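Local coordinates for leucyl aminopeptidase (Trypanosoma brucei brucei, PDB 5NTD), which probably removes leucine and related residues from the N termini of peptides as an M17 metallo-aminopeptidase, here holding manganese and bestatin, at residues K283-G288 with F383-E388; Y477-H482 with G489-V494. All blocks are in the same frame, centred on the assembly; numbering follows the deposited sequence.

In the fold
Within the catalytic domain, after strands 239-244 and 268-274 the chain enters strand 283-291 of the same mixed sheet. Interaction 1 closes a loop of 94 residues when the last turn of helix 374-387 settles on that strand. The chain then continues into strand 395-400, beside 283-291. Interaction 2 opens later and closes a short loop of six residues, laying the C-terminal part of helix 471-480 on strand 490-495, the neighbour of 395-400. The two contacts therefore follow in series and neither nest nor cross. Their centres are 11 Å apart, and they touch where Phe-383 CB packs 3.1 Å from His-482 O. Together they seat two helices on one sheet.

Interaction 1: residues K283-G288 with F383-E388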
ATOM      1  N   LYS G 283      24.131  -5.238  43.304  1.00 36.64           N
ATOM      2  CA  LYS G 283      22.878  -4.448  43.263  1.00 37.42           C
ATOM      3  C   LYS G 283      22.417  -4.292  41.809  1.00 36.02           C
ATOM      4  O   LYS G 283      23.124  -3.712  40.965  1.00 33.13           O
ATOM      5  CB  LYS G 283      23.063  -3.080  43.901  1.00 41.51           C
ATOM      6  CG  LYS G 283      23.654  -3.131  45.294  1.00 44.20           C
ATOM      7  CD  LYS G 283      23.536  -1.769  45.972  1.00 49.60           C
ATOM      8  CE  LYS G 283      24.670  -1.470  46.947  1.00 53.84           C
ATOM      9  NZ  LYS G 283      25.587  -0.452  46.333  1.00 58.19           N
ATOM     10  N   VAL G 284      21.227  -4.810  41.536  1.00 33.73           N
ATOM     11  CA  VAL G 284      20.696  -4.856  40.186  1.00 32.69           C
ATOM     12  C   VAL G 284      19.333  -4.199  40.147  1.00 31.91           C
ATOM     13  O   VAL G 284      18.453  -4.533  40.909  1.00 34.55           O
ATOM     14  CB  VAL G 284      20.576  -6.297  39.661  1.00 32.98           C
ATOM     15  CG1 VAL G 284      20.064  -6.301  38.238  1.00 33.04           C
ATOM     16  CG2 VAL G 284      21.908  -7.004  39.711  1.00 33.35           C
ATOM     17  N   SER G 285      19.172  -3.287  39.203  1.00 32.03           N
ATOM     18  CA  SER G 285      17.872  -2.650  38.900  1.00 30.82           C
ATOM     19  C   SER G 285      17.299  -3.196  37.612  1.00 30.76           C
ATOM     20  O   SER G 285      17.935  -3.145  36.553  1.00 33.42           O
ATOM     21  CB  SER G 285      17.985  -1.155  38.792  1.00 30.57           C
ATOM     22  OG  SER G 285      18.188  -0.565  40.064  1.00 30.04           O
ATOM     23  N   LEU G 286      16.103  -3.734  37.727  1.00 29.60           N
ATOM     24  CA  LEU G 286      15.368  -4.257  36.595  1.00 30.15           C
ATOM     25  C   LEU G 286      14.354  -3.223  36.159  1.00 31.22           C
ATOM     26  O   LEU G 286      13.675  -2.625  36.990  1.00 32.04           O
ATOM     27  CB  LEU G 286      14.625  -5.549  36.934  1.00 30.37           C
ATOM     28  CG  LEU G 286      15.476  -6.660  37.551  1.00 31.30           C
ATOM     29  CD1 LEU G 286      14.593  -7.821  38.001  1.00 31.12           C
ATOM     30  CD2 LEU G 286      16.516  -7.177  36.565  1.00 31.62           C
ATOM     31  N   VAL G 287      14.213  -3.062  34.848  1.00 31.29           N
ATOM     32  CA  VAL G 287      13.200  -2.155  34.272  1.00 30.60           C
ATOM     33  C   VAL G 287      12.483  -2.865  33.113  1.00 28.69           C
ATOM     34  O   VAL G 287      13.109  -3.350  32.220  1.00 26.91           O
ATOM     35  CB  VAL G 287      13.850  -0.872  33.757  1.00 31.42           C
ATOM     36  CG1 VAL G 287      12.787   0.107  33.277  1.00 32.87           C
ATOM     37  CG2 VAL G 287      14.670  -0.230  34.855  1.00 31.38           C
ATOM     38  N   GLY G 288      11.171  -2.913  33.176  1.00 28.10           N
ATOM     39  CA  GLY G 288      10.382  -3.647  32.199  1.00 28.18           C
ATOM     40  C   GLY G 288       9.348  -2.809  31.464  1.00 27.68           C
ATOM     41  O   GLY G 288       8.658  -2.000  32.062  1.00 27.22           O
ATOM     42  N   PHE G 383      15.871   6.022  34.198  1.00 28.55           N
ATOM     43  CA  PHE G 383      16.258   7.226  34.971  1.00 29.21           C
ATOM     44  C   PHE G 383      15.786   7.084  36.424  1.00 29.84           C
ATOM     45  O   PHE G 383      16.543   7.347  37.351  1.00 28.45           O
ATOM     46  CB  PHE G 383      15.729   8.528  34.441  1.00 28.55           C
ATOM     47  CG  PHE G 383      16.328   9.717  35.141  1.00 29.20           C
ATOM     48  CD1 PHE G 383      17.592  10.199  34.777  1.00 30.44           C
ATOM     49  CD2 PHE G 383      15.672  10.327  36.206  1.00 29.24           C
ATOM     50  CE1 PHE G 383      18.164  11.312  35.437  1.00 30.31           C
ATOM     51  CE2 PHE G 383      16.235  11.422  36.855  1.00 28.98           C
ATOM     52  CZ  PHE G 383      17.481  11.908  36.480  1.00 28.97           C
ATOM     53  N   HIS G 384      14.563   6.635  36.576  1.00 29.34           N
ATOM     54  CA  HIS G 384      14.039   6.384  37.901  1.00 31.02           C
ATOM     55  C   HIS G 384      14.950   5.410  38.697  1.00 31.19           C
ATOM     56  O   HIS G 384      15.318   5.657  39.846  1.00 30.17           O
ATOM     57  CB  HIS G 384      12.655   5.772  37.819  1.00 32.27           C
ATOM     58  CG  HIS G 384      12.032   5.533  39.158  1.00 34.05           C
ATOM     59  ND1 HIS G 384      11.494   6.553  39.918  1.00 34.91           N
ATOM     60  CD2 HIS G 384      11.862   4.391  39.876  1.00 34.43           C
ATOM     61  CE1 HIS G 384      10.998   6.043  41.035  1.00 35.25           C
ATOM     62  NE2 HIS G 384      11.213   4.737  41.034  1.00 34.73           N
ATOM     63  N   ALA G 385      15.298   4.307  38.060  1.00 29.98           N
ATOM     64  CA  ALA G 385      16.116   3.266  38.706  1.00 30.15           C
ATOM     65  C   ALA G 385      17.501   3.786  39.059  1.00 29.37           C
ATOM     66  O   ALA G 385      18.032   3.446  40.110  1.00 31.37           O
ATOM     67  CB  ALA G 385      16.243   2.029  37.835  1.00 29.19           C
ATOM     68  N   THR G 386      18.063   4.586  38.192  1.00 27.87           N
ATOM     69  CA  THR G 386      19.461   5.018  38.353  1.00 28.61           C
ATOM     70  C   THR G 386      19.614   6.333  39.129  1.00 30.25           C
ATOM     71  O   THR G 386      20.726   6.728  39.460  1.00 31.32           O
ATOM     72  CB  THR G 386      20.192   5.175  37.007  1.00 27.72           C
ATOM     73  OG1 THR G 386      19.448   6.050  36.157  1.00 26.35           O
ATOM     74  CG2 THR G 386      20.346   3.832  36.366  1.00 27.50           C
ATOM     75  N   ASN G 387      18.511   6.995  39.397  1.00 29.35           N
ATOM     76  CA  ASN G 387      18.553   8.301  40.057  1.00 30.49           C
ATOM     77  C   ASN G 387      17.686   8.468  41.293  1.00 32.01           C
ATOM     78  O   ASN G 387      18.022   9.254  42.160  1.00 33.43           O
ATOM     79  CB  ASN G 387      18.147   9.415  39.095  1.00 31.11           C
ATOM     80  CG  ASN G 387      18.730  10.775  39.494  1.00 30.89           C
ATOM     81  OD1 ASN G 387      19.913  11.022  39.317  1.00 28.52           O
ATOM     82  ND2 ASN G 387      17.890  11.644  40.027  1.00 29.93           N
ATOM     83  N   GLU G 388      16.580   7.758  41.370  1.00 32.07           N
ATOM     84  CA  GLU G 388      15.559   8.053  42.380  1.00 31.73           C
ATOM     85  C   GLU G 388      15.432   7.037  43.489  1.00 32.59           C
ATOM     86  O   GLU G 388      14.561   7.157  44.348  1.00 31.76           O
ATOM     87  CB  GLU G 388      14.198   8.202  41.724  1.00 32.08           C
ATOM     88  CG  GLU G 388      14.166   9.253  40.649  1.00 31.89           C
ATOM     89  CD  GLU G 388      14.329  10.644  41.181  1.00 32.63           C
ATOM     90  OE1 GLU G 388      15.187  11.318  40.603  1.00 33.63           O
ATOM     91  OE2 GLU G 388      13.609  11.103  42.117  1.00 33.02           O
TER
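Ala-385 meets Ser-285 and Val-287 where the last turn of helix 374-387 rests on a central strand of the catalytic-domain sheet, a helix-on-sheet layer of the alpha/beta fold. The alternation of the strand sets the pattern: Ser-285 and Val-287 direct their CB atoms toward the helix, whereas Leu-286 between them points away. On the helix a single methyl answers both. Ala-385 CB lies 3.8 Å from Ser-285 CB and 4.1 Å from Val-287 CG2, and this small side chain lets the backbones approach to 6.2 Å between Ser-285 CA and Ala-385 CA. Val-287 offers just one of its two methyls: with CG1 anti to the backbone N (chi1 -175°), CG2 falls beside that N and is the branch that reaches the alanine.

Ser-285 takes part through carbon and oxygen alike, since its OG also lies 3.9 Å from Ala-385 CB. That approach is plain van der Waals contact; the polar need of the hydroxyl is met by a hydrogen bond with Ser-336 OG on strand 334-344, so a buried oxygen can face an apolar methyl. Only 102 Å² is buried between the segments, in keeping with three small or medium side chains meeting at one turn.

Strand 283-291 runs parallel between 334-344 and 395-400, and the helix straddles all three: His-384 packs on Thr-338 to one flank, Thr-386 on Val-396 to the other, and Ala-385 sits over the strand between.

Interaction 2: residues Y477-H482 with G489-V494; sequences YFITTH and GAHIHV
The C-terminal part of helix 471-480 lies above strand 490-495, with Thr-480 CA 8.1 Å from His-491 CA and Ile-479 CA 8.5 Å from His-493 CA, a spacing filled by side chains. Alternate strand residues, His-491 and His-493, direct their CB atoms toward the helix; each imidazole has a methyl close by, and the His-491 ring a second, more distant one. Thr-480 CG2 comes to the edge of the His-491 ring, near its plane, 3.4 Å from His-491 ND1. Ile-479 CD1 reaches His-493 at 3.7 Å from ND1, with CE1 of the same ring equally near, and the two side chains cross at about a right angle. The CG2 branch of Ile-479 comes obliquely to the His-491 ring, 4.3 Å from CE1.

The same rotamer serves the hydroxyl and the methyl of Thr-480. With OG1 between the backbone N and the carbonyl carbon (chi1 67°), Thr-480 OG1 donates to Tyr-477 O over 2.6 Å, in the carbonyl plane on a lone pair, while CG2 is turned to the His-491 ring. Tyr-477 O accepts from Thr-481 N as well, so two donors share one carbonyl.

In the sheet, strand 490-495 runs parallel to 395-400 and antiparallel to 415-419, so the contact packs helix 471-480 on the sheet of the catalytic domain, against the strand that follows it after a short loop. Asp-398 on strand 395-400 fixes both rings: its OD2 is hydrogen-bonded to His-491 NE2 and its OD1 to His-493 ND1, which limits their rotation beneath the helix. On the helix side Ile-479 also packs against Leu-378 and Val-382 of helix 374-387. The His-493 side chain lies about 10 Å from bound bestatin and about 11 Å from a manganese ion.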
ATOM      1  N   TYR G 477      20.011   2.547  22.295  1.00 26.90           N
ATOM      2  CA  TYR G 477      20.766   3.798  22.488  1.00 26.52           C
ATOM      3  C   TYR G 477      19.873   4.860  23.110  1.00 27.35           C
ATOM      4  O   TYR G 477      20.258   5.564  24.025  1.00 28.50           O
ATOM      5  CB  TYR G 477      21.381   4.315  21.181  1.00 26.35           C
ATOM      6  CG  TYR G 477      21.870   5.734  21.338  1.00 27.19           C
ATOM      7  CD1 TYR G 477      23.085   6.008  21.959  1.00 27.62           C
ATOM      8  CD2 TYR G 477      21.078   6.815  20.950  1.00 28.21           C
ATOM      9  CE1 TYR G 477      23.523   7.305  22.156  1.00 27.82           C
ATOM     10  CE2 TYR G 477      21.509   8.118  21.144  1.00 29.13           C
ATOM     11  CZ  TYR G 477      22.727   8.351  21.748  1.00 29.24           C
ATOM     12  OH  TYR G 477      23.138   9.638  21.969  1.00 32.98           O
ATOM     13  N   PHE G 478      18.669   5.001  22.564  1.00 27.04           N
ATOM     14  CA  PHE G 478      17.717   6.012  23.038  1.00 26.93           C
ATOM     15  C   PHE G 478      17.560   5.905  24.561  1.00 27.33           C
ATOM     16  O   PHE G 478      17.596   6.889  25.295  1.00 26.92           O
ATOM     17  CB  PHE G 478      16.344   5.870  22.380  1.00 26.96           C
ATOM     18  CG  PHE G 478      15.332   6.837  22.906  1.00 27.25           C
ATOM     19  CD1 PHE G 478      14.640   6.575  24.077  1.00 27.78           C
ATOM     20  CD2 PHE G 478      15.085   8.034  22.246  1.00 27.93           C
ATOM     21  CE1 PHE G 478      13.715   7.483  24.575  1.00 28.15           C
ATOM     22  CE2 PHE G 478      14.161   8.951  22.743  1.00 27.12           C
ATOM     23  CZ  PHE G 478      13.473   8.677  23.898  1.00 27.34           C
ATOM     24  N   ILE G 479      17.343   4.687  24.990  1.00 28.40           N
ATOM     25  CA  ILE G 479      17.119   4.385  26.418  1.00 28.97           C
ATOM     26  C   ILE G 479      18.332   4.842  27.254  1.00 28.67           C
ATOM     27  O   ILE G 479      18.164   5.459  28.282  1.00 29.22           O
ATOM     28  CB  ILE G 479      16.873   2.894  26.643  1.00 28.76           C
ATOM     29  CG1 ILE G 479      15.584   2.466  25.953  1.00 27.89           C
ATOM     30  CG2 ILE G 479      16.787   2.609  28.133  1.00 30.13           C
ATOM     31  CD1 ILE G 479      15.458   0.960  25.773  1.00 27.24           C
ATOM     32  N   THR G 480      19.535   4.607  26.737  1.00 27.21           N
ATOM     33  CA  THR G 480      20.773   4.956  27.456  1.00 27.53           C
ATOM     34  C   THR G 480      20.923   6.460  27.699  1.00 28.40           C
ATOM     35  O   THR G 480      21.481   6.862  28.704  1.00 28.52           O
ATOM     36  CB  THR G 480      22.066   4.432  26.803  1.00 26.74           C
ATOM     37  OG1 THR G 480      22.295   5.068  25.551  1.00 27.07           O
ATOM     38  CG2 THR G 480      21.967   2.948  26.605  1.00 27.60           C
ATOM     39  N   THR G 481      20.383   7.275  26.799  1.00 27.67           N
ATOM     40  CA  THR G 481      20.488   8.735  26.941  1.00 27.32           C
ATOM     41  C   THR G 481      19.760   9.231  28.197  1.00 28.06           C
ATOM     42  O   THR G 481      19.992  10.346  28.635  1.00 27.80           O
ATOM     43  CB  THR G 481      19.939   9.520  25.738  1.00 26.54           C
ATOM     44  OG1 THR G 481      18.509   9.378  25.664  1.00 26.12           O
ATOM     45  CG2 THR G 481      20.602   9.064  24.434  1.00 27.27           C
ATOM     46  N   HIS G 482      18.893   8.399  28.742  1.00 27.90           N
ATOM     47  CA  HIS G 482      18.129   8.757  29.957  1.00 29.38           C
ATOM     48  C   HIS G 482      18.618   8.094  31.258  1.00 29.74           C
ATOM     49  O   HIS G 482      17.996   8.191  32.300  1.00 29.60           O
ATOM     50  CB  HIS G 482      16.673   8.483  29.720  1.00 29.77           C
ATOM     51  CG  HIS G 482      16.170   9.216  28.532  1.00 31.88           C
ATOM     52  ND1 HIS G 482      16.041  10.595  28.508  1.00 31.47           N
ATOM     53  CD2 HIS G 482      15.877   8.784  27.286  1.00 33.37           C
ATOM     54  CE1 HIS G 482      15.638  10.970  27.312  1.00 32.45           C
ATOM     55  NE2 HIS G 482      15.522   9.892  26.553  1.00 33.30           N
ATOM     56  N   GLY G 489      27.692   1.989  35.895  1.00 31.88           N
ATOM     57  CA  GLY G 489      27.793   0.520  35.821  1.00 29.69           C
ATOM     58  C   GLY G 489      27.432  -0.053  34.480  1.00 31.41           C
ATOM     59  O   GLY G 489      27.412   0.630  33.460  1.00 33.24           O
ATOM     60  N   ALA G 490      27.062  -1.320  34.496  1.00 31.62           N
ATOM     61  CA  ALA G 490      26.745  -2.054  33.283  1.00 30.05           C
ATOM     62  C   ALA G 490      25.273  -1.902  32.971  1.00 30.70           C
ATOM     63  O   ALA G 490      24.420  -2.009  33.832  1.00 30.65           O
ATOM     64  CB  ALA G 490      27.113  -3.520  33.425  1.00 29.49           C
ATOM     65  N   HIS G 491      24.984  -1.678  31.707  1.00 30.81           N
ATOM     66  CA  HIS G 491      23.583  -1.590  31.246  1.00 30.39           C
ATOM     67  C   HIS G 491      23.306  -2.637  30.172  1.00 29.35           C
ATOM     68  O   HIS G 491      23.973  -2.672  29.151  1.00 29.13           O
ATOM     69  CB  HIS G 491      23.266  -0.217  30.695  1.00 31.19           C
ATOM     70  CG  HIS G 491      21.913  -0.137  30.079  1.00 33.26           C
ATOM     71  ND1 HIS G 491      21.691   0.393  28.838  1.00 32.75           N
ATOM     72  CD2 HIS G 491      20.705  -0.564  30.526  1.00 35.73           C
ATOM     73  CE1 HIS G 491      20.408   0.290  28.543  1.00 33.84           C
ATOM     74  NE2 HIS G 491      19.789  -0.296  29.544  1.00 33.45           N
ATOM     75  N   ILE G 492      22.349  -3.496  30.464  1.00 27.10           N
ATOM     76  CA  ILE G 492      21.953  -4.564  29.579  1.00 26.46           C
ATOM     77  C   ILE G 492      20.527  -4.319  29.082  1.00 26.23           C
ATOM     78  O   ILE G 492      19.586  -4.371  29.856  1.00 26.15           O
ATOM     79  CB  ILE G 492      21.964  -5.933  30.265  1.00 26.30           C
ATOM     80  CG1 ILE G 492      23.362  -6.240  30.842  1.00 27.01           C
ATOM     81  CG2 ILE G 492      21.575  -7.028  29.264  1.00 26.28           C
ATOM     82  CD1 ILE G 492      23.397  -7.437  31.770  1.00 27.13           C
ATOM     83  N   HIS G 493      20.409  -4.040  27.787  1.00 25.62           N
ATOM     84  CA  HIS G 493      19.118  -3.867  27.154  1.00 25.13           C
ATOM     85  C   HIS G 493      18.755  -5.153  26.427  1.00 24.74           C
ATOM     86  O   HIS G 493      19.484  -5.616  25.574  1.00 25.91           O
ATOM     87  CB  HIS G 493      19.136  -2.684  26.199  1.00 25.95           C
ATOM     88  CG  HIS G 493      17.954  -2.644  25.272  1.00 26.82           C
ATOM     89  ND1 HIS G 493      16.658  -2.535  25.719  1.00 26.65           N
ATOM     90  CD2 HIS G 493      17.875  -2.759  23.929  1.00 27.34           C
ATOM     91  CE1 HIS G 493      15.831  -2.578  24.697  1.00 26.90           C
ATOM     92  NE2 HIS G 493      16.549  -2.694  23.595  1.00 27.42           N
ATOM     93  N   VAL G 494      17.642  -5.719  26.811  1.00 25.05           N
ATOM     94  CA  VAL G 494      17.137  -6.988  26.257  1.00 25.66           C
ATOM     95  C   VAL G 494      15.858  -6.746  25.430  1.00 26.15           C
ATOM     96  O   VAL G 494      14.811  -6.391  25.957  1.00 26.36           O
ATOM     97  CB  VAL G 494      16.809  -8.023  27.340  1.00 25.44           C
ATOM     98  CG1 VAL G 494      16.482  -9.378  26.729  1.00 24.97           C
ATOM     99  CG2 VAL G 494      17.967  -8.167  28.291  1.00 25.29           C
TER